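Local coordinates for protein aromatic-amino-acid transaminase TyrB (PDB 4WD2) that probably catalyses the pyridoxal-phosphate-dependent transfer of amino groups between aromatic amino acids and 2-oxo acids, at residues D84-Q87 and S88-G92; E277-L280 and G281-G285; G394-A397 and D398-K402. All blocks are in the same frame, centred on the assembly; numbering follows the deposited sequence.

None of the three contacts closes a long loop: each joins residues three to five apart within one helix, so along the chain they follow in series, with no nesting or crossing. Contact 1 comes first, at the C-terminal end of helix 80-91, packed against strands 103-108 and 246-251. Contact 2 follows in helix 273-288, beside strands 103-108 and 264-269 and the second subunit; its centre lies about 19 Å from that of contact 1, and both helices touch strand 103-108 of the large mixed sheet. Contact 3, in helix 393-405, lies across the chain's centre, about 52 Å between centres from contact 2, against helices 309-338 and 363-371 and strand 382-384.

Contact 1: residues D84-Q87 and S88-G92; sequences DAVQ and SLVFG
Leu89 N bonds Ala85 O at 2.9 Å, one of a run of i to i+4 bonds that Ser88 N to Asp84 O also joins. Gln87 O receives the backbone N-H of Phe91 at 3.0 Å, with an N-H...O angle of 163°. Phe91 CD1 lies 3.3 Å from Gln87 O, which sits at the ring edge, in plane. The carbonyl is therefore bordered by an amide donor and a weakly polar C-H edge. The first torsion of Phe91 (chi1 -64°) sets CG beside its own backbone N, which brings the ring back so that its edge, at CD1, meets this oxygen. The aliphatic part of Gln87 runs past the same ring, CG coming 4.0 Å from Phe91 CD1, and its terminal amide is turned 86° from the ring plane. That extended chain carries the amide to partners beyond the helix: Arg98 meets OE1, while Thr105 and a glycerol molecule meet NE2. Arg98 also forms a salt bridge with Asp84, tying two side chains one turn apart to a single guanidinium group. On the buried flank Val86 O accepts the N-H of Val90, and Val90 CG2 sits 3.2 Å from the same oxygen. Val86 CG1 touches Val90 CG2 at 4.2 Å, whereas Val90 CG1 stands over one face of the Phe91 ring, toward its rim. Gly92, with positive phi, ends the helix, and a weak bond from Gly92 N to Ser88 O spans its last turn. In that turn, Val90 O receives a hydrogen bond from Arg237. Val90 and Phe91 pack on Val236 of helix 234-241, Val86 and Val90 on Asn250 of strand 246-251, and Gln87 and Phe91 on Ile103 of strand 103-108.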
ATOM      1  N   ASP A  84      14.250  -5.825  10.874  1.00 13.64           N
ATOM      2  CA  ASP A  84      15.117  -5.973  12.034  1.00 13.74           C
ATOM      3  C   ASP A  84      15.507  -4.623  12.620  1.00 11.88           C
ATOM      4  O   ASP A  84      15.523  -4.444  13.841  1.00 11.25           O
ATOM      5  CB  ASP A  84      16.364  -6.763  11.670  1.00 14.62           C
ATOM      6  CG  ASP A  84      17.303  -6.903  12.834  1.00 17.52           C
ATOM      7  OD1 ASP A  84      16.997  -7.706  13.737  1.00 18.24           O
ATOM      8  OD2 ASP A  84      18.337  -6.202  12.855  1.00 19.36           O
ATOM      9  N   ALA A  85      15.821  -3.675  11.743  1.00 11.51           N
ATOM     10  CA  ALA A  85      16.188  -2.328  12.168  1.00 10.54           C
ATOM     11  C   ALA A  85      15.012  -1.650  12.863  1.00 11.20           C
ATOM     12  O   ALA A  85      15.171  -1.025  13.906  1.00 14.34           O
ATOM     13  CB  ALA A  85      16.648  -1.503  10.984  1.00 10.04           C
ATOM     14  N   VAL A  86      13.828  -1.776  12.277  1.00 10.86           N
ATOM     15  CA  VAL A  86      12.628  -1.192  12.858  1.00 11.03           C
ATOM     16  C   VAL A  86      12.319  -1.784  14.228  1.00  9.83           C
ATOM     17  O   VAL A  86      11.989  -1.058  15.166  1.00 10.42           O
ATOM     18  CB  VAL A  86      11.420  -1.385  11.931  1.00 12.49           C
ATOM     19  CG1 VAL A  86      10.124  -1.041  12.650  1.00 11.51           C
ATOM     20  CG2 VAL A  86      11.592  -0.534  10.699  1.00 14.96           C
ATOM     21  N   GLN A  87      12.433  -3.105  14.343  1.00  8.47           N
ATOM     22  CA  GLN A  87      12.136  -3.781  15.602  1.00  7.11           C
ATOM     23  C   GLN A  87      13.100  -3.334  16.701  1.00  7.16           C
ATOM     24  O   GLN A  87      12.697  -3.072  17.841  1.00  7.13           O
ATOM     25  CB  GLN A  87      12.200  -5.294  15.417  1.00  7.13           C
ATOM     26  CG  GLN A  87      11.659  -6.068  16.596  1.00  8.15           C
ATOM     27  CD  GLN A  87      11.935  -7.537  16.470  1.00  9.20           C
ATOM     28  OE1 GLN A  87      12.952  -8.033  16.951  1.00 10.50           O
ATOM     29  NE2 GLN A  87      11.040  -8.243  15.805  1.00  8.12           N
ATOM     30  N   SER A  88      14.373  -3.232  16.342  1.00  7.41           N
ATOM     31  CA  SER A  88      15.410  -2.756  17.258  1.00  9.26           C
ATOM     32  C   SER A  88      15.174  -1.302  17.679  1.00 10.11           C
ATOM     33  O   SER A  88      15.321  -0.947  18.850  1.00 10.74           O
ATOM     34  CB  SER A  88      16.785  -2.894  16.608  1.00 10.31           C
ATOM     35  OG  SER A  88      17.805  -2.528  17.516  1.00 12.53           O
ATOM     36  N   LEU A  89      14.815  -0.457  16.722  1.00 10.41           N
ATOM     37  CA  LEU A  89      14.560   0.950  17.016  1.00 10.12           C
ATOM     38  C   LEU A  89      13.390   1.123  17.973  1.00  8.95           C
ATOM     39  O   LEU A  89      13.455   1.915  18.911  1.00  9.29           O
ATOM     40  CB  LEU A  89      14.284   1.723  15.725  1.00  8.37           C
ATOM     41  CG  LEU A  89      13.769   3.152  15.894  1.00  6.78           C
ATOM     42  CD1 LEU A  89      14.831   4.057  16.510  1.00  7.16           C
ATOM     43  CD2 LEU A  89      13.322   3.695  14.546  1.00  8.85           C
ATOM     44  N   VAL A  90      12.315   0.380  17.729  1.00  8.41           N
ATOM     45  CA  VAL A  90      11.096   0.524  18.517  1.00  8.69           C
ATOM     46  C   VAL A  90      11.212  -0.057  19.927  1.00  9.36           C
ATOM     47  O   VAL A  90      10.806   0.585  20.894  1.00  9.46           O
ATOM     48  CB  VAL A  90       9.898  -0.133  17.808  1.00  9.19           C
ATOM     49  CG1 VAL A  90       8.672  -0.158  18.725  1.00  9.47           C
ATOM     50  CG2 VAL A  90       9.579   0.610  16.525  1.00  9.89           C
ATOM     51  N   PHE A  91      11.760  -1.263  20.050  1.00  9.69           N
ATOM     52  CA  PHE A  91      11.777  -1.951  21.342  1.00  9.57           C
ATOM     53  C   PHE A  91      13.102  -1.800  22.081  1.00 10.48           C
ATOM     54  O   PHE A  91      13.192  -2.100  23.274  1.00 12.31           O
ATOM     55  CB  PHE A  91      11.463  -3.441  21.159  1.00  8.80           C
ATOM     56  CG  PHE A  91      10.075  -3.711  20.641  1.00  8.89           C
ATOM     57  CD1 PHE A  91       9.826  -3.765  19.277  1.00  8.74           C
ATOM     58  CD2 PHE A  91       9.022  -3.916  21.518  1.00  8.88           C
ATOM     59  CE1 PHE A  91       8.552  -4.003  18.797  1.00  9.02           C
ATOM     60  CE2 PHE A  91       7.741  -4.164  21.039  1.00  9.33           C
ATOM     61  CZ  PHE A  91       7.507  -4.202  19.678  1.00  9.29           C
ATOM     62  N   GLY A  92      14.123  -1.334  21.372  1.00  8.43           N
ATOM     63  CA  GLY A  92      15.467  -1.309  21.909  1.00  6.99           C
ATOM     64  C   GLY A  92      16.156  -2.604  21.538  1.00  9.77           C
ATOM     65  O   GLY A  92      15.558  -3.684  21.630  1.00 10.38           O
TER

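Contact 2: residues E277-L280 and G281-G285; sequences ERVL and GQLAG
Val279 and Leu283 come together through complementary first torsions: Val279 points CG1 away from its backbone N (chi1 164°), toward the next turn, while Leu283 folds CG beside its own N (chi1 -66°), back toward the preceding one. The two side chains then run alongside each other, with Val279 CG1 3.8 Å from Leu283 CD1. Leu283 CG also rests 3.3 Å from Val279 O. Leu283 N bonds that carbonyl, Val279 O, at 2.9 Å, nearly along the C=O axis. A second, weak donor reaches Val279 O from Gln282 N, with an N-H...O angle of only 121°. The main bond of Gln282 N goes to Arg278 O, so this amide is shared between successive carbonyls. Gln282 CG lies 3.5 Å from Arg278 O before the chain bends at chi2 and leads its amide out of the turn. Glu277 O and Leu280 O accept from Gly281 N and Ala284 N, completing the local i to i+4 pattern. The apolar pair faces Phe121 of helix 110-125 and Val268 of strand 264-269. Gln282 bonds Arg124 through OE1 and Asp14 O of the second subunit through NE2; Arg278 reaches Ile13 O and Phe10 O of that subunit through NE and NH2. The chemistry thus differs round the helix: Val279 and Leu283 pack mainly on their own subunit, though Val279 also meets Phe10 of the second, while the long polar side chains of Arg278 and Gln282 bond main-chain carbonyls in the N-terminal segment of that second subunit.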
ATOM      1  N   GLU A 277       5.633 -16.521  15.150  1.00 10.69           N
ATOM      2  CA  GLU A 277       5.815 -16.969  13.777  0.66 12.09           C
ATOM      3  C   GLU A 277       4.467 -17.273  13.098  1.00 12.34           C
ATOM      4  O   GLU A 277       4.290 -17.015  11.912  1.00 11.70           O
ATOM      5  CB  GLU A 277       6.763 -18.175  13.755  0.66 12.53           C
ATOM      6  CG  GLU A 277       8.247 -17.749  13.723  0.66 12.66           C
ATOM      7  CD  GLU A 277       9.181 -18.615  14.568  0.66 13.04           C
ATOM      8  OE1 GLU A 277       9.849 -18.047  15.459  0.66 11.11           O
ATOM      9  OE2 GLU A 277       9.285 -19.841  14.325  0.66 10.39           O
ATOM     10  N   ARG A 278       3.512 -17.803  13.857  1.00 12.45           N
ATOM     11  CA  ARG A 278       2.185 -18.053  13.298  1.00 11.11           C
ATOM     12  C   ARG A 278       1.510 -16.718  13.008  1.00 11.14           C
ATOM     13  O   ARG A 278       0.878 -16.543  11.962  1.00 12.73           O
ATOM     14  CB  ARG A 278       1.314 -18.891  14.240  1.00 10.58           C
ATOM     15  CG  ARG A 278       1.864 -20.278  14.535  1.00 11.84           C
ATOM     16  CD  ARG A 278       0.834 -21.162  15.229  1.00 13.74           C
ATOM     17  NE  ARG A 278       0.165 -20.487  16.342  1.00 13.54           N
ATOM     18  CZ  ARG A 278       0.583 -20.512  17.604  1.00 13.64           C
ATOM     19  NH1 ARG A 278       1.682 -21.177  17.938  1.00 13.89           N
ATOM     20  NH2 ARG A 278      -0.095 -19.861  18.537  1.00 12.86           N
ATOM     21  N   VAL A 279       1.654 -15.775  13.934  1.00 10.13           N
ATOM     22  CA  VAL A 279       1.081 -14.449  13.748  1.00 10.27           C
ATOM     23  C   VAL A 279       1.714 -13.758  12.535  1.00  9.02           C
ATOM     24  O   VAL A 279       0.999 -13.183  11.717  1.00  8.29           O
ATOM     25  CB  VAL A 279       1.242 -13.580  15.007  1.00  9.68           C
ATOM     26  CG1 VAL A 279       1.013 -12.111  14.693  1.00  7.82           C
ATOM     27  CG2 VAL A 279       0.283 -14.050  16.089  1.00  8.39           C
ATOM     28  N   LEU A 280       3.036 -13.838  12.397  1.00  9.32           N
ATOM     29  CA  LEU A 280       3.708 -13.180  11.272  1.00 10.62           C
ATOM     30  C   LEU A 280       3.168 -13.696   9.941  1.00 11.04           C
ATOM     31  O   LEU A 280       2.966 -12.926   9.002  1.00 12.07           O
ATOM     32  CB  LEU A 280       5.229 -13.378  11.335  1.00 12.97           C
ATOM     33  CG  LEU A 280       6.033 -12.606  10.274  1.00 13.37           C
ATOM     34  CD1 LEU A 280       5.876 -11.103  10.449  1.00 11.11           C
ATOM     35  CD2 LEU A 280       7.509 -12.987  10.287  1.00 15.13           C
ATOM     36  N   GLY A 281       2.924 -15.001   9.868  1.00 12.12           N
ATOM     37  CA  GLY A 281       2.374 -15.606   8.669  1.00 10.86           C
ATOM     38  C   GLY A 281       0.988 -15.085   8.333  1.00 11.07           C
ATOM     39  O   GLY A 281       0.650 -14.913   7.159  1.00 11.07           O
ATOM     40  N   GLN A 282       0.170 -14.842   9.355  1.00 10.58           N
ATOM     41  CA  GLN A 282      -1.184 -14.364   9.112  1.00 11.15           C
ATOM     42  C   GLN A 282      -1.192 -12.865   8.833  1.00 11.16           C
ATOM     43  O   GLN A 282      -2.091 -12.362   8.162  1.00 11.40           O
ATOM     44  CB  GLN A 282      -2.109 -14.703  10.286  1.00 10.58           C
ATOM     45  CG  GLN A 282      -2.302 -16.210  10.498  1.00 11.53           C
ATOM     46  CD  GLN A 282      -2.856 -16.925   9.269  1.00 13.65           C
ATOM     47  OE1 GLN A 282      -3.507 -16.316   8.411  1.00 13.99           O
ATOM     48  NE2 GLN A 282      -2.599 -18.226   9.181  1.00 15.11           N
ATOM     49  N   LEU A 283      -0.193 -12.152   9.342  1.00 11.81           N
ATOM     50  CA  LEU A 283      -0.035 -10.749   8.978  1.00 12.22           C
ATOM     51  C   LEU A 283       0.379 -10.656   7.500  1.00 12.39           C
ATOM     52  O   LEU A 283      -0.111  -9.797   6.763  1.00 11.19           O
ATOM     53  CB  LEU A 283       0.981 -10.059   9.890  1.00 10.95           C
ATOM     54  CG  LEU A 283       0.593  -9.907  11.369  1.00  9.77           C
ATOM     55  CD1 LEU A 283       1.785  -9.423  12.180  1.00  9.72           C
ATOM     56  CD2 LEU A 283      -0.595  -8.954  11.549  1.00  8.03           C
ATOM     57  N   ALA A 284       1.266 -11.554   7.068  1.00 12.26           N
ATOM     58  CA  ALA A 284       1.607 -11.674   5.645  1.00 12.19           C
ATOM     59  C   ALA A 284       0.361 -12.015   4.818  1.00 12.79           C
ATOM     60  O   ALA A 284       0.209 -11.545   3.695  1.00 14.71           O
ATOM     61  CB  ALA A 284       2.690 -12.730   5.439  1.00 10.54           C
ATOM     62  N   GLY A 285      -0.524 -12.835   5.387  1.00 12.34           N
ATOM     63  CA  GLY A 285      -1.807 -13.151   4.777  1.00 10.97           C
ATOM     64  C   GLY A 285      -2.660 -11.915   4.550  1.00 11.90           C
ATOM     65  O   GLY A 285      -3.291 -11.771   3.506  1.00 13.37           O
TER

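Contact 3: residues G394-A397 and D398-K402; sequences GIVA and DAIGK
Val396 and Ile400 touch one turn apart in the regular alpha-helix 393-405, in the C-terminal part of this class I and II aminotransferase chain. The apolar component is this pair, whose side chains extend in the same direction from successive turns, with Val396 CG1 3.8 Å from Ile400 CD1. An extended Ile400 chain (chi2 -178°) takes CD1 back to that methyl, and its CG1 passes 3.5 Å from Val396 O. Met383 of strand 382-384 packs against both, Ile333 of helix 309-338 joins them at Val396, and Leu369 of helix 363-371 at Ile400.

The backbone component is a run of i to i+4 bonds from Asp398, Ala399, Ile400 and Gly401 to Gly394, Ile395, Val396 and Ala397. The bond from Ile400 N to Val396 O is almost straight at 178°.

The polar component sits on another side of the helix. Extended Lys402 reaches back one turn to form a salt bridge with Asp398. A water donates to Ile395 O at 2.9 Å and to Asp398 OD2 at 3.2 Å, linking backbone to carboxylate. The ammonium group and the water both meet OD2, which probably helps to hold the carboxylate's orientation. Lys402 NZ lies 2.8 Å from Asp398 OD2, on its syn side and 24° out of the carboxylate plane.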
ATOM      1  N   GLY A 394       5.888  35.230  17.608  1.00 13.72           N
ATOM      2  CA  GLY A 394       5.450  36.450  18.256  1.00 15.72           C
ATOM      3  C   GLY A 394       4.076  36.879  17.767  1.00 16.83           C
ATOM      4  O   GLY A 394       3.224  37.272  18.563  1.00 18.35           O
ATOM      5  N   ILE A 395       3.874  36.804  16.451  1.00 16.65           N
ATOM      6  CA  ILE A 395       2.605  37.146  15.813  1.00 16.29           C
ATOM      7  C   ILE A 395       1.478  36.272  16.356  1.00 15.03           C
ATOM      8  O   ILE A 395       0.399  36.756  16.686  1.00 14.57           O
ATOM      9  CB  ILE A 395       2.702  36.988  14.278  1.00 16.67           C
ATOM     10  CG1 ILE A 395       3.519  38.134  13.676  1.00 16.91           C
ATOM     11  CG2 ILE A 395       1.318  36.920  13.640  1.00 17.59           C
ATOM     12  CD1 ILE A 395       3.807  37.961  12.200  1.00 17.89           C
ATOM     13  N   VAL A 396       1.752  34.978  16.469  1.00 13.49           N
ATOM     14  CA  VAL A 396       0.774  34.028  16.980  1.00 12.83           C
ATOM     15  C   VAL A 396       0.436  34.261  18.457  1.00 13.58           C
ATOM     16  O   VAL A 396      -0.737  34.302  18.829  1.00 13.71           O
ATOM     17  CB  VAL A 396       1.274  32.588  16.805  1.00 12.05           C
ATOM     18  CG1 VAL A 396       0.321  31.607  17.480  1.00 11.89           C
ATOM     19  CG2 VAL A 396       1.429  32.272  15.325  1.00 12.38           C
ATOM     20  N   ALA A 397       1.458  34.400  19.297  1.00 13.72           N
ATOM     21  CA  ALA A 397       1.241  34.603  20.730  1.00 14.14           C
ATOM     22  C   ALA A 397       0.437  35.881  20.987  1.00 15.05           C
ATOM     23  O   ALA A 397      -0.414  35.927  21.871  1.00 14.95           O
ATOM     24  CB  ALA A 397       2.564  34.656  21.461  1.00 13.23           C
ATOM     25  N   ASP A 398       0.720  36.916  20.205  1.00 15.67           N
ATOM     26  CA  ASP A 398      -0.002  38.181  20.305  1.00 18.50           C
ATOM     27  C   ASP A 398      -1.473  37.987  19.938  1.00 16.65           C
ATOM     28  O   ASP A 398      -2.372  38.424  20.654  1.00 15.98           O
ATOM     29  CB  ASP A 398       0.647  39.222  19.394  1.00 22.08           C
ATOM     30  CG  ASP A 398       0.119  40.618  19.629  1.00 26.62           C
ATOM     31  OD1 ASP A 398       0.300  41.140  20.752  1.00 28.03           O
ATOM     32  OD2 ASP A 398      -0.453  41.202  18.686  1.00 27.80           O
ATOM     33  N   ALA A 399      -1.699  37.319  18.812  1.00 15.89           N
ATOM     34  CA  ALA A 399      -3.038  37.016  18.319  1.00 15.67           C
ATOM     35  C   ALA A 399      -3.870  36.230  19.340  1.00 14.82           C
ATOM     36  O   ALA A 399      -4.950  36.661  19.735  1.00 14.62           O
ATOM     37  CB  ALA A 399      -2.944  36.242  16.991  1.00 14.05           C
ATOM     38  N   ILE A 400      -3.360  35.079  19.764  1.00 14.98           N
ATOM     39  CA  ILE A 400      -4.065  34.219  20.709  1.00 14.65           C
ATOM     40  C   ILE A 400      -4.256  34.908  22.063  1.00 15.78           C
ATOM     41  O   ILE A 400      -5.319  34.800  22.681  1.00 15.46           O
ATOM     42  CB  ILE A 400      -3.320  32.878  20.896  1.00 14.17           C
ATOM     43  CG1 ILE A 400      -3.357  32.072  19.597  1.00 13.85           C
ATOM     44  CG2 ILE A 400      -3.927  32.057  22.024  1.00 14.03           C
ATOM     45  CD1 ILE A 400      -2.680  30.729  19.711  1.00 13.63           C
ATOM     46  N   GLY A 401      -3.231  35.631  22.512  1.00 16.61           N
ATOM     47  CA  GLY A 401      -3.321  36.400  23.742  1.00 16.56           C
ATOM     48  C   GLY A 401      -4.456  37.407  23.710  1.00 17.72           C
ATOM     49  O   GLY A 401      -5.223  37.513  24.662  1.00 18.61           O
ATOM     50  N   LYS A 402      -4.569  38.146  22.608  1.00 18.12           N
ATOM     51  CA  LYS A 402      -5.649  39.120  22.450  1.00 17.30           C
ATOM     52  C   LYS A 402      -7.017  38.446  22.408  1.00 16.55           C
ATOM     53  O   LYS A 402      -7.959  38.918  23.038  1.00 16.04           O
ATOM     54  CB  LYS A 402      -5.445  39.953  21.184  1.00 17.25           C
ATOM     55  CG  LYS A 402      -4.330  40.977  21.293  1.00 17.17           C
ATOM     56  CD  LYS A 402      -4.130  41.701  19.980  1.00 18.19           C
ATOM     57  CE  LYS A 402      -2.983  42.691  20.060  1.00 19.75           C
ATOM     58  NZ  LYS A 402      -2.548  43.129  18.702  1.00 21.87           N
TER
HETATM   59  O   HOH W   1      -0.698  39.348  16.060  1.00 21.29           O